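Local coordinates for protein probable adenylyl-sulfate kinase (Synechocystis sp., PDB 5CB8) that phosphorylates adenosine 5'-phosphosulfate with ATP to give 3'-phosphoadenylyl sulfate, the activated sulfate of sulfur metabolism, at residues N82-G87 / A109-E114; G25-L30 / F88-L93; K38-H43 / E176-S181. All blocks are in the same frame, centred on the assembly; numbering follows the deposited sequence.

Contact 1. Residues N82-G87 / A109-E114; sequences NIRRIG and AAIRQE. With ADX (adenosine-5'-phosphosulfate), chain G; SO4 (sulfate ion), chain I.
Arg84 and Glu114 form a two-pronged salt bridge between helix 76-94 and helix 109-119. The guanidinium meets the carboxylate side-on. Arg84 NE bonds to Glu114 OE2 at 2.6 Å, and Arg84 NH2 bonds to Glu114 OE1 at 2.9 Å. Both oxygens accept on their syn lone pairs. The two flat groups are nearly coplanar, 20° apart, and the NH2 bond is almost straight at 171°. The paired bonds therefore fix the rotation of the arginine head. Its remaining nitrogen, Arg84 NH1, donates to O4 of a sulfate ion at 3.0 Å. That sulfate probably came from the crystallisation liquor, and Thr81 binds it too. Over one face of the guanidinium sits the CD1 methyl of Ile111.

Deeper in, the contact turns apolar. Ile83 CG2 touches Ile111 CG2 at 3.5 Å. Each of these methyls stands anti to its own backbone N, which aims it into the gap between the helices. The other branch of Ile83 runs elsewhere: its CD1 lies 3.3 Å from O2B of the bound adenosine-5'-phosphosulfate. Next to it, Asn82 ND2 donates to O1B of the same ligand and, weakly, to its O1A. Thr69 bonds to Asn82 OD1 and so would hold the amide in this orientation.

The axes of segments 82-87 and 109-114 come within 10.0 Å and run nearly parallel, 15° apart. The side chain of Arg112 starts away from segment 82-87. It makes a salt bridge to Glu124 and bonds to the backbone carbonyls of Glu162 and Ser106, the probable phosphoserine site. The pair of helices lies on one face of the parallel sheet. Asn82 and Ile83 of helix 76-94 line the phosphosulfate end of the substrate pocket of APS kinase.

Contact 2. Residues G25-L30 / F88-L93; sequences GVTIWL and FVSHLL. With ACT (acetate ion), chain J.
Thr27 faces Ser90 where helix 76-94 packs on the central strand of the parallel beta sheet, in the alpha/beta P-loop kinase fold of APS kinase. The closest approach is Thr27 OG1 to Ser90 CB, 3.6 Å. The alpha carbons of Thr27 and Ser90 are only 6.5 Å apart, and the small side chains allow helix and strand this close approach. No hydrogen bond joins the two segments directly. Thr27 OG1 pairs instead with Thr94, one turn beyond Ser90 on helix 76-94, and Thr94 OG1 also bonds to Ser90 O. Ser90 OG turns back to the carbonyl of Ile86. Ser90 OG lies beside its own backbone N, anti to the carbonyl carbon (chi1 -62°), and this places it for that bond. Both buried hydroxyls thus have partners within the helix.

Around this pair the packing is apolar. Val100 and Val102 of strand 99-103, Leu59 of strand 56-60 and Ile119 of helix 109-119 all touch Ser90. Trp29 approaches more loosely, its CZ3 lying 4.5 Å from Ser90 OG. Within the strand, the CG2 methyl of Thr27 meets the edge of the indole. Trp29 NE1 bonds to Ser106, the probable phosphoserine residue, so the strand also reaches the active-site region.

The other faces of segment 88-93 are different. Val89 and Leu93 pack on the same residues of the second subunit, so this side belongs to the dimer interface. His91 points away from the strand and is partly exposed. It meets an acetate ion, probably from the crystallisation liquor, that Arg95 also binds. His91 NE2 makes a weak, bent bond of 3.3 Å to acetate OXT. The acetate orientation is doubtful, because its CH3 lies closer, 3.1 Å from His91 NE2.

Contact 3. Residues K38-H43 / E176-S181; sequences KTTITH and EELDES. With SO4 (sulfate ion), chain H.
The start of helix 38-50 packs against the first turn of helix 178-191, with the alpha carbons of Ile41 and Leu178 6.8 Å apart. Leu178 is the main residue of its segment in the contact. Its CG lies anti to the backbone N (chi1 -179°), which carries CD1 across to the other helix. There CD1 meets Ile41 CG1 and Thr40 CG2, each at 3.8 Å. Leu178 CD2 adds to the contact with the Thr40 methyl. The Ile41 and Leu178 side chains lie alongside each other and run in opposite senses. Further along, Ile41 CD1 rests 3.9 Å from Ser181 CB.

The hydroxyl of Ser181 plays no part across the gap. It donates to Glu176 OE2, on the anti side of the carboxylate, and ties the helix to the residues before it. Glu176 OE1 is held in turn by Lys184 and the amide of Arg172.

The N-terminal end of segment 38-43 binds a sulfate ion, probably from the crystallisation liquor. Lys38 NZ grips sulfate O3 at 2.7 Å. Lys38 N donates to the same oxygen. Thr39 N donates to sulfate O1. Gly35 and Gly37 complete this P-loop (Walker A) nest, consistent with the inferred ATP site. The contact between the helices is purely apolar. It joins the P-loop helix to the C-terminal helix, while Lys38 and Thr39 bind the anion and Ser181 bonds locally to Glu176.

From the N terminus, strand 26-31 comes first and leads through the P-loop into helix 38-50. Helix 76-94 then returns to the strand, where contact 2 closes a loop of 57 intervening residues. Contact 1 closes a shorter one, from the same helix to helix 109-119 after strand 99-103. The two cross along the chain and touch in space, Ile83 and Ile86 packing on Trp29. Contact 3 closes the longest loop, bringing helix 178-191 back to helix 38-50. Contact 1 is nested inside it, and contact 2 crosses it. Leu30 of the strand packs on Thr42 and Ile41. The central strand therefore links contacts 2 and 3, while contacts 1 and 3 lie on opposite sides of the chain's centre.

Contact 1. Residues N82-G87 / A109-E114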
loop_
_atom_site.group_PDB
_atom_site.type_symbol
_atom_site.label_atom_id
_atom_site.label_comp_id
_atom_site.label_asym_id
_atom_site.label_seq_id
_atom_site.Cartn_x
_atom_site.Cartn_y
_atom_site.Cartn_z
ATOM N N ASN B 82 -6.142 9.017 -5.210
ATOM C CA ASN B 82 -5.971 7.688 -5.791
ATOM C C ASN B 82 -4.539 7.466 -6.265
ATOM O O ASN B 82 -3.873 6.500 -5.872
ATOM C CB ASN B 82 -6.971 7.501 -6.939
ATOM C CG ASN B 82 -6.881 6.121 -7.588
ATOM O OD1 ASN B 82 -7.010 5.090 -6.916
ATOM N ND2 ASN B 82 -6.690 6.097 -8.904
ATOM N N ILE B 83 -4.053 8.378 -7.095
ATOM C CA ILE B 83 -2.717 8.245 -7.654
ATOM C C ILE B 83 -1.640 8.336 -6.574
ATOM O O ILE B 83 -0.672 7.569 -6.588
ATOM C CB ILE B 83 -2.476 9.281 -8.758
ATOM C CG1 ILE B 83 -3.454 9.031 -9.913
ATOM C CG2 ILE B 83 -1.036 9.223 -9.245
ATOM C CD1 ILE B 83 -3.465 7.584 -10.423
ATOM N N ARG B 84 -1.802 9.259 -5.633
ATOM C CA ARG B 84 -0.834 9.365 -4.540
ATOM C C ARG B 84 -0.777 8.098 -3.682
ATOM O O ARG B 84 0.301 7.715 -3.195
ATOM C CB ARG B 84 -1.119 10.610 -3.684
ATOM C CG ARG B 84 -0.656 11.907 -4.348
ATOM C CD ARG B 84 -1.246 13.116 -3.667
ATOM N NE ARG B 84 -0.595 14.347 -4.111
ATOM C CZ ARG B 84 -1.151 15.550 -4.044
ATOM N NH1 ARG B 84 -2.383 15.683 -3.565
ATOM N NH2 ARG B 84 -0.470 16.616 -4.453
ATOM N N ARG B 85 -1.919 7.433 -3.506
ATOM C CA ARG B 85 -1.948 6.219 -2.686
ATOM C C ARG B 85 -1.300 5.050 -3.422
ATOM O O ARG B 85 -0.555 4.263 -2.830
ATOM C CB ARG B 85 -3.382 5.862 -2.274
ATOM C CG ARG B 85 -3.450 4.774 -1.198
ATOM C CD ARG B 85 -4.888 4.560 -0.719
ATOM N NE ARG B 85 -5.463 5.783 -0.157
ATOM C CZ ARG B 85 -6.769 5.994 -0.012
ATOM N NH1 ARG B 85 -7.638 5.068 -0.385
ATOM N NH2 ARG B 85 -7.212 7.125 0.523
ATOM N N ILE B 86 -1.578 4.941 -4.715
ATOM C CA ILE B 86 -0.903 3.958 -5.558
ATOM C C ILE B 86 0.610 4.212 -5.537
ATOM O O ILE B 86 1.415 3.269 -5.452
ATOM C CB ILE B 86 -1.447 4.003 -6.999
ATOM C CG1 ILE B 86 -2.890 3.471 -7.034
ATOM C CG2 ILE B 86 -0.545 3.198 -7.948
ATOM C CD1 ILE B 86 -3.658 3.798 -8.325
ATOM N N GLY B 87 0.994 5.485 -5.599
ATOM C CA GLY B 87 2.409 5.852 -5.546
ATOM C C GLY B 87 3.062 5.464 -4.224
ATOM O O GLY B 87 4.230 5.038 -4.193
ATOM N N ALA B 109 -0.341 15.641 -14.966
ATOM C CA ALA B 109 1.116 15.575 -15.102
ATOM C C ALA B 109 1.865 15.908 -13.809
ATOM O O ALA B 109 2.841 15.234 -13.461
ATOM C CB ALA B 109 1.586 16.487 -16.243
ATOM N N ALA B 110 1.429 16.950 -13.101
ATOM C CA ALA B 110 2.126 17.359 -11.876
ATOM C C ALA B 110 2.101 16.255 -10.818
ATOM O O ALA B 110 3.042 16.111 -10.037
ATOM C CB ALA B 110 1.529 18.654 -11.316
ATOM N N ILE B 111 1.014 15.494 -10.776
ATOM C CA ILE B 111 0.904 14.375 -9.840
ATOM C C ILE B 111 1.797 13.203 -10.274
ATOM O O ILE B 111 2.472 12.592 -9.442
ATOM C CB ILE B 111 -0.539 13.876 -9.726
ATOM C CG1 ILE B 111 -1.465 15.017 -9.279
ATOM C CG2 ILE B 111 -0.614 12.694 -8.753
ATOM C CD1 ILE B 111 -1.170 15.521 -7.879
ATOM N N ARG B 112 1.811 12.883 -11.567
ATOM C CA ARG B 112 2.732 11.841 -12.058
ATOM C C ARG B 112 4.175 12.210 -11.729
ATOM O O ARG B 112 4.981 11.351 -11.355
ATOM C CB ARG B 112 2.579 11.630 -13.570
ATOM C CG ARG B 112 1.197 11.100 -13.987
ATOM C CD ARG B 112 1.180 10.634 -15.458
ATOM N NE ARG B 112 1.697 11.658 -16.371
ATOM C CZ ARG B 112 0.944 12.470 -17.108
ATOM N NH1 ARG B 112 -0.377 12.392 -17.058
ATOM N NH2 ARG B 112 1.516 13.370 -17.899
ATOM N N GLN B 113 4.490 13.496 -11.858
ATOM C CA GLN B 113 5.844 13.989 -11.591
ATOM C C GLN B 113 6.187 13.891 -10.114
ATOM O O GLN B 113 7.322 13.587 -9.735
ATOM C CB GLN B 113 5.972 15.437 -12.076
ATOM C CG GLN B 113 6.151 15.536 -13.581
ATOM C CD GLN B 113 7.271 14.633 -14.073
ATOM O OE1 GLN B 113 8.425 14.783 -13.668
ATOM N NE2 GLN B 113 6.928 13.676 -14.934
ATOM N N GLU B 114 5.195 14.156 -9.278
ATOM C CA GLU B 114 5.363 14.087 -7.833
ATOM C C GLU B 114 5.718 12.648 -7.436
ATOM O O GLU B 114 6.624 12.410 -6.633
ATOM C CB GLU B 114 4.049 14.539 -7.194
ATOM C CG GLU B 114 4.004 14.597 -5.696
ATOM C CD GLU B 114 2.606 14.952 -5.207
ATOM O OE1 GLU B 114 2.097 16.044 -5.565
ATOM O OE2 GLU B 114 2.016 14.128 -4.480
HETATM S SB ADX G . -7.421 7.890 -12.317
HETATM O O1B ADX G . -7.674 8.078 -10.884
HETATM O O2B ADX G . -6.024 7.490 -12.570
HETATM O O3B ADX G . -7.751 9.133 -13.026
HETATM P PA ADX G . -8.113 5.243 -12.710
HETATM O O1A ADX G . -7.790 4.878 -11.264
HETATM O O2A ADX G . -7.095 4.678 -13.695
HETATM O O3A ADX G . -8.337 6.813 -12.857
HETATM O "O5'" ADX G . -9.550 4.618 -13.043
HETATM C "C5'" ADX G . -10.060 4.720 -14.340
HETATM C "C4'" ADX G . -11.054 3.745 -14.656
HETATM O "O4'" ADX G . -12.295 4.104 -13.950
HETATM C "C3'" ADX G . -11.364 3.747 -16.089
HETATM O "O3'" ADX G . -10.742 2.693 -16.681
HETATM C "C2'" ADX G . -12.832 3.565 -16.173
HETATM O "O2'" ADX G . -13.121 2.256 -16.350
HETATM C "C1'" ADX G . -13.379 3.985 -14.848
HETATM N N9 ADX G . -14.119 5.214 -14.834
HETATM C C8 ADX G . -15.334 5.414 -14.269
HETATM N N7 ADX G . -15.617 6.720 -14.310
HETATM C C5 ADX G . -14.579 7.370 -14.892
HETATM C C6 ADX G . -14.332 8.712 -15.175
HETATM N N6 ADX G . -15.283 9.742 -14.793
HETATM N N1 ADX G . -13.174 9.044 -15.783
HETATM C C2 ADX G . -12.262 8.097 -16.098
HETATM N N3 ADX G . -12.467 6.799 -15.828
HETATM C C4 ADX G . -13.615 6.406 -15.225
HETATM S S SO4 I . -4.166 13.261 -0.810
HETATM O O1 SO4 I . -3.246 12.120 -0.830
HETATM O O2 SO4 I . -5.474 12.794 -0.331
HETATM O O3 SO4 I . -3.649 14.283 0.105
HETATM O O4 SO4 I . -4.298 13.848 -2.161
#

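Contact 2. Residues G25-L30 / F88-L93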
loop_
_atom_site.group_PDB
_atom_site.type_symbol
_atom_site.label_atom_id
_atom_site.label_comp_id
_atom_site.label_asym_id
_atom_site.label_seq_id
_atom_site.Cartn_x
_atom_site.Cartn_y
_atom_site.Cartn_z
ATOM N N GLY B 25 14.731 -2.752 -8.096
ATOM C CA GLY B 25 13.370 -2.252 -7.986
ATOM C C GLY B 25 13.094 -1.090 -8.924
ATOM O O GLY B 25 13.958 -0.234 -9.136
ATOM N N VAL B 26 11.885 -1.059 -9.477
ATOM C CA VAL B 26 11.486 -0.004 -10.394
ATOM C C VAL B 26 9.967 0.025 -10.540
ATOM O O VAL B 26 9.310 -1.023 -10.564
ATOM C CB VAL B 26 12.198 -0.161 -11.786
ATOM C CG1 VAL B 26 11.868 -1.499 -12.422
ATOM C CG2 VAL B 26 11.837 0.989 -12.721
ATOM N N THR B 27 9.402 1.225 -10.590
ATOM C CA THR B 27 7.985 1.380 -10.901
ATOM C C THR B 27 7.834 1.711 -12.380
ATOM O O THR B 27 8.373 2.713 -12.859
ATOM C CB THR B 27 7.351 2.485 -10.056
ATOM O OG1 THR B 27 7.301 2.052 -8.687
ATOM C CG2 THR B 27 5.934 2.800 -10.539
ATOM N N ILE B 28 7.125 0.851 -13.104
ATOM C CA ILE B 28 6.838 1.082 -14.516
ATOM C C ILE B 28 5.412 1.619 -14.588
ATOM O O ILE B 28 4.459 0.892 -14.289
ATOM C CB ILE B 28 6.979 -0.225 -15.323
ATOM C CG1 ILE B 28 8.377 -0.825 -15.107
ATOM C CG2 ILE B 28 6.707 0.017 -16.817
ATOM C CD1 ILE B 28 8.513 -2.243 -15.618
ATOM N N TRP B 29 5.270 2.890 -14.971
ATOM C CA TRP B 29 4.013 3.617 -14.789
ATOM C C TRP B 29 3.317 3.911 -16.117
ATOM O O TRP B 29 3.743 4.797 -16.867
ATOM C CB TRP B 29 4.264 4.939 -14.044
ATOM C CG TRP B 29 3.004 5.634 -13.603
ATOM C CD1 TRP B 29 2.134 6.340 -14.390
ATOM C CD2 TRP B 29 2.468 5.684 -12.272
ATOM N NE1 TRP B 29 1.092 6.824 -13.629
ATOM C CE2 TRP B 29 1.276 6.432 -12.328
ATOM C CE3 TRP B 29 2.888 5.160 -11.040
ATOM C CZ2 TRP B 29 0.489 6.669 -11.199
ATOM C CZ3 TRP B 29 2.109 5.403 -9.916
ATOM C CH2 TRP B 29 0.924 6.154 -10.003
ATOM N N LEU B 30 2.245 3.172 -16.400
ATOM C CA LEU B 30 1.513 3.351 -17.651
ATOM C C LEU B 30 0.368 4.352 -17.465
ATOM O O LEU B 30 -0.543 4.138 -16.656
ATOM C CB LEU B 30 0.978 2.009 -18.168
ATOM C CG LEU B 30 1.979 1.169 -18.977
ATOM C CD1 LEU B 30 3.175 0.767 -18.138
ATOM C CD2 LEU B 30 1.328 -0.078 -19.563
ATOM N N PHE B 88 2.318 5.627 -3.130
ATOM C CA PHE B 88 2.806 5.246 -1.802
ATOM C C PHE B 88 3.193 3.773 -1.773
ATOM O O PHE B 88 4.291 3.409 -1.344
ATOM C CB PHE B 88 1.726 5.531 -0.747
ATOM C CG PHE B 88 2.076 5.056 0.648
ATOM C CD1 PHE B 88 1.721 3.783 1.073
ATOM C CD2 PHE B 88 2.727 5.897 1.539
ATOM C CE1 PHE B 88 2.034 3.349 2.356
ATOM C CE2 PHE B 88 3.038 5.473 2.827
ATOM C CZ PHE B 88 2.690 4.194 3.229
ATOM N N VAL B 89 2.280 2.921 -2.217
ATOM C CA VAL B 89 2.511 1.486 -2.203
ATOM C C VAL B 89 3.611 1.124 -3.194
ATOM O O VAL B 89 4.465 0.285 -2.894
ATOM C CB VAL B 89 1.214 0.728 -2.546
ATOM C CG1 VAL B 89 1.456 -0.780 -2.611
ATOM C CG2 VAL B 89 0.132 1.059 -1.518
ATOM N N SER B 90 3.594 1.757 -4.368
ATOM C CA SER B 90 4.620 1.501 -5.388
ATOM C C SER B 90 6.011 1.839 -4.865
ATOM O O SER B 90 6.986 1.130 -5.135
ATOM C CB SER B 90 4.355 2.330 -6.653
ATOM O OG SER B 90 3.112 1.980 -7.235
ATOM N N HIS B 91 6.098 2.940 -4.130
ATOM C CA HIS B 91 7.361 3.363 -3.539
ATOM C C HIS B 91 7.905 2.334 -2.546
ATOM O O HIS B 91 9.083 1.966 -2.612
ATOM C CB HIS B 91 7.170 4.702 -2.838
ATOM C CG HIS B 91 8.431 5.283 -2.287
ATOM N ND1 HIS B 91 8.436 6.186 -1.246
ATOM C CD2 HIS B 91 9.729 5.095 -2.632
ATOM C CE1 HIS B 91 9.682 6.532 -0.971
ATOM N NE2 HIS B 91 10.486 5.883 -1.796
ATOM N N LEU B 92 7.063 1.868 -1.624
ATOM C CA LEU B 92 7.527 0.880 -0.640
ATOM C C LEU B 92 8.016 -0.402 -1.314
ATOM O O LEU B 92 9.036 -0.978 -0.911
ATOM C CB LEU B 92 6.432 0.554 0.384
ATOM C CG LEU B 92 5.942 1.715 1.239
ATOM C CD1 LEU B 92 4.983 1.227 2.337
ATOM C CD2 LEU B 92 7.123 2.443 1.833
ATOM N N LEU B 93 7.306 -0.844 -2.348
ATOM C CA LEU B 93 7.703 -2.066 -3.049
ATOM C C LEU B 93 8.996 -1.848 -3.832
ATOM O O LEU B 93 9.907 -2.671 -3.788
ATOM C CB LEU B 93 6.577 -2.550 -3.977
ATOM C CG LEU B 93 5.348 -3.128 -3.266
ATOM C CD1 LEU B 93 4.147 -3.186 -4.210
ATOM C CD2 LEU B 93 5.671 -4.524 -2.715
HETATM C C ACT J . 13.898 5.603 -0.771
HETATM O O ACT J . 14.887 4.937 -0.394
HETATM O OXT ACT J . 13.193 6.118 0.127
HETATM C CH3 ACT J . 13.572 5.757 -2.221
#

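Contact 3. Residues K38-H43 / E176-S181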
loop_
_atom_site.group_PDB
_atom_site.type_symbol
_atom_site.label_atom_id
_atom_site.label_comp_id
_atom_site.label_asym_id
_atom_site.label_seq_id
_atom_site.Cartn_x
_atom_site.Cartn_y
_atom_site.Cartn_z
ATOM N N LYS B 38 -3.757 0.212 -21.934
ATOM C CA LYS B 38 -2.821 0.111 -20.804
ATOM C C LYS B 38 -2.841 -1.278 -20.152
ATOM O O LYS B 38 -1.798 -1.878 -19.911
ATOM C CB LYS B 38 -3.126 1.171 -19.740
ATOM C CG LYS B 38 -3.018 2.629 -20.201
ATOM C CD LYS B 38 -3.238 3.577 -19.017
ATOM C CE LYS B 38 -4.626 3.373 -18.398
ATOM N NZ LYS B 38 -5.721 3.801 -19.324
ATOM N N THR B 39 -4.030 -1.798 -19.872
ATOM C CA THR B 39 -4.164 -3.091 -19.213
ATOM C C THR B 39 -3.599 -4.237 -20.063
ATOM O O THR B 39 -2.943 -5.153 -19.556
ATOM C CB THR B 39 -5.641 -3.343 -18.859
ATOM O OG1 THR B 39 -6.000 -2.510 -17.747
ATOM C CG2 THR B 39 -5.872 -4.777 -18.498
ATOM N N THR B 40 -3.866 -4.177 -21.365
ATOM C CA THR B 40 -3.391 -5.200 -22.294
ATOM C C THR B 40 -1.859 -5.284 -22.301
ATOM O O THR B 40 -1.280 -6.380 -22.276
ATOM C CB THR B 40 -3.913 -4.930 -23.717
ATOM O OG1 THR B 40 -5.342 -5.048 -23.728
ATOM C CG2 THR B 40 -3.327 -5.920 -24.710
ATOM N N ILE B 41 -1.213 -4.121 -22.326
ATOM C CA ILE B 41 0.247 -4.047 -22.299
ATOM C C ILE B 41 0.765 -4.510 -20.945
ATOM O O ILE B 41 1.743 -5.260 -20.862
ATOM C CB ILE B 41 0.749 -2.610 -22.575
ATOM C CG1 ILE B 41 0.487 -2.225 -24.037
ATOM C CG2 ILE B 41 2.252 -2.492 -22.271
ATOM C CD1 ILE B 41 0.801 -0.760 -24.365
ATOM N N THR B 42 0.112 -4.045 -19.885
ATOM C CA THR B 42 0.464 -4.448 -18.531
ATOM C C THR B 42 0.486 -5.964 -18.397
ATOM O O THR B 42 1.459 -6.538 -17.893
ATOM C CB THR B 42 -0.525 -3.845 -17.527
ATOM O OG1 THR B 42 -0.419 -2.418 -17.592
ATOM C CG2 THR B 42 -0.220 -4.311 -16.106
ATOM N N HIS B 43 -0.576 -6.615 -18.862
ATOM C CA HIS B 43 -0.692 -8.060 -18.695
ATOM C C HIS B 43 0.356 -8.799 -19.514
ATOM O O HIS B 43 0.945 -9.776 -19.048
ATOM C CB HIS B 43 -2.107 -8.518 -19.046
ATOM C CG HIS B 43 -3.140 -8.085 -18.050
ATOM N ND1 HIS B 43 -4.493 -8.139 -18.310
ATOM C CD2 HIS B 43 -3.016 -7.599 -16.791
ATOM C CE1 HIS B 43 -5.159 -7.705 -17.253
ATOM N NE2 HIS B 43 -4.286 -7.369 -16.319
ATOM N N GLU B 176 1.187 0.548 -33.525
ATOM C CA GLU B 176 2.187 -0.490 -33.286
ATOM C C GLU B 176 1.542 -1.747 -32.716
ATOM O O GLU B 176 0.529 -1.676 -32.015
ATOM C CB GLU B 176 3.308 0.030 -32.376
ATOM C CG GLU B 176 2.817 0.766 -31.163
ATOM C CD GLU B 176 3.921 1.401 -30.332
ATOM O OE1 GLU B 176 4.408 2.505 -30.683
ATOM O OE2 GLU B 176 4.282 0.798 -29.301
ATOM N N GLU B 177 2.114 -2.901 -33.041
ATOM C CA GLU B 177 1.610 -4.168 -32.524
ATOM C C GLU B 177 1.952 -4.315 -31.044
ATOM O O GLU B 177 2.887 -3.675 -30.551
ATOM C CB GLU B 177 2.180 -5.337 -33.330
ATOM C CG GLU B 177 1.743 -5.334 -34.793
ATOM C CD GLU B 177 0.238 -5.198 -34.944
ATOM O OE1 GLU B 177 -0.495 -6.073 -34.433
ATOM O OE2 GLU B 177 -0.212 -4.208 -35.566
ATOM N N LEU B 178 1.195 -5.161 -30.344
ATOM C CA LEU B 178 1.381 -5.352 -28.903
ATOM C C LEU B 178 2.820 -5.716 -28.551
ATOM O O LEU B 178 3.400 -5.148 -27.621
ATOM C CB LEU B 178 0.427 -6.425 -28.367
ATOM C CG LEU B 178 0.536 -6.676 -26.862
ATOM C CD1 LEU B 178 0.216 -5.399 -26.106
ATOM C CD2 LEU B 178 -0.387 -7.793 -26.409
ATOM N N ASP B 179 3.392 -6.662 -29.293
ATOM C CA ASP B 179 4.765 -7.099 -29.046
ATOM C C ASP B 179 5.772 -5.959 -29.207
ATOM O O ASP B 179 6.807 -5.924 -28.528
ATOM C CB ASP B 179 5.137 -8.253 -29.984
ATOM C CG ASP B 179 4.506 -9.568 -29.574
ATOM O OD1 ASP B 179 4.038 -9.678 -28.419
ATOM O OD2 ASP B 179 4.493 -10.498 -30.408
ATOM N N GLU B 180 5.478 -5.035 -30.118
ATOM C CA GLU B 180 6.341 -3.875 -30.308
ATOM C C GLU B 180 6.266 -2.957 -29.087
ATOM O O GLU B 180 7.295 -2.474 -28.600
ATOM C CB GLU B 180 5.963 -3.114 -31.583
ATOM C CG GLU B 180 6.957 -2.025 -31.965
ATOM C CD GLU B 180 6.576 -1.283 -33.240
ATOM O OE1 GLU B 180 5.583 -1.679 -33.900
ATOM O OE2 GLU B 180 7.276 -0.298 -33.573
ATOM N N SER B 181 5.057 -2.737 -28.574
ATOM C CA SER B 181 4.897 -1.885 -27.401
ATOM C C SER B 181 5.598 -2.482 -26.184
ATOM O O SER B 181 6.372 -1.799 -25.507
ATOM C CB SER B 181 3.414 -1.642 -27.102
ATOM O OG SER B 181 2.764 -1.079 -28.227
HETATM S S SO4 H . -7.007 0.808 -20.931
HETATM O O1 SO4 H . -6.513 -0.182 -19.993
HETATM O O2 SO4 H . -7.360 0.171 -22.197
HETATM O O3 SO4 H . -5.952 1.806 -21.169
HETATM O O4 SO4 H . -8.200 1.495 -20.405
#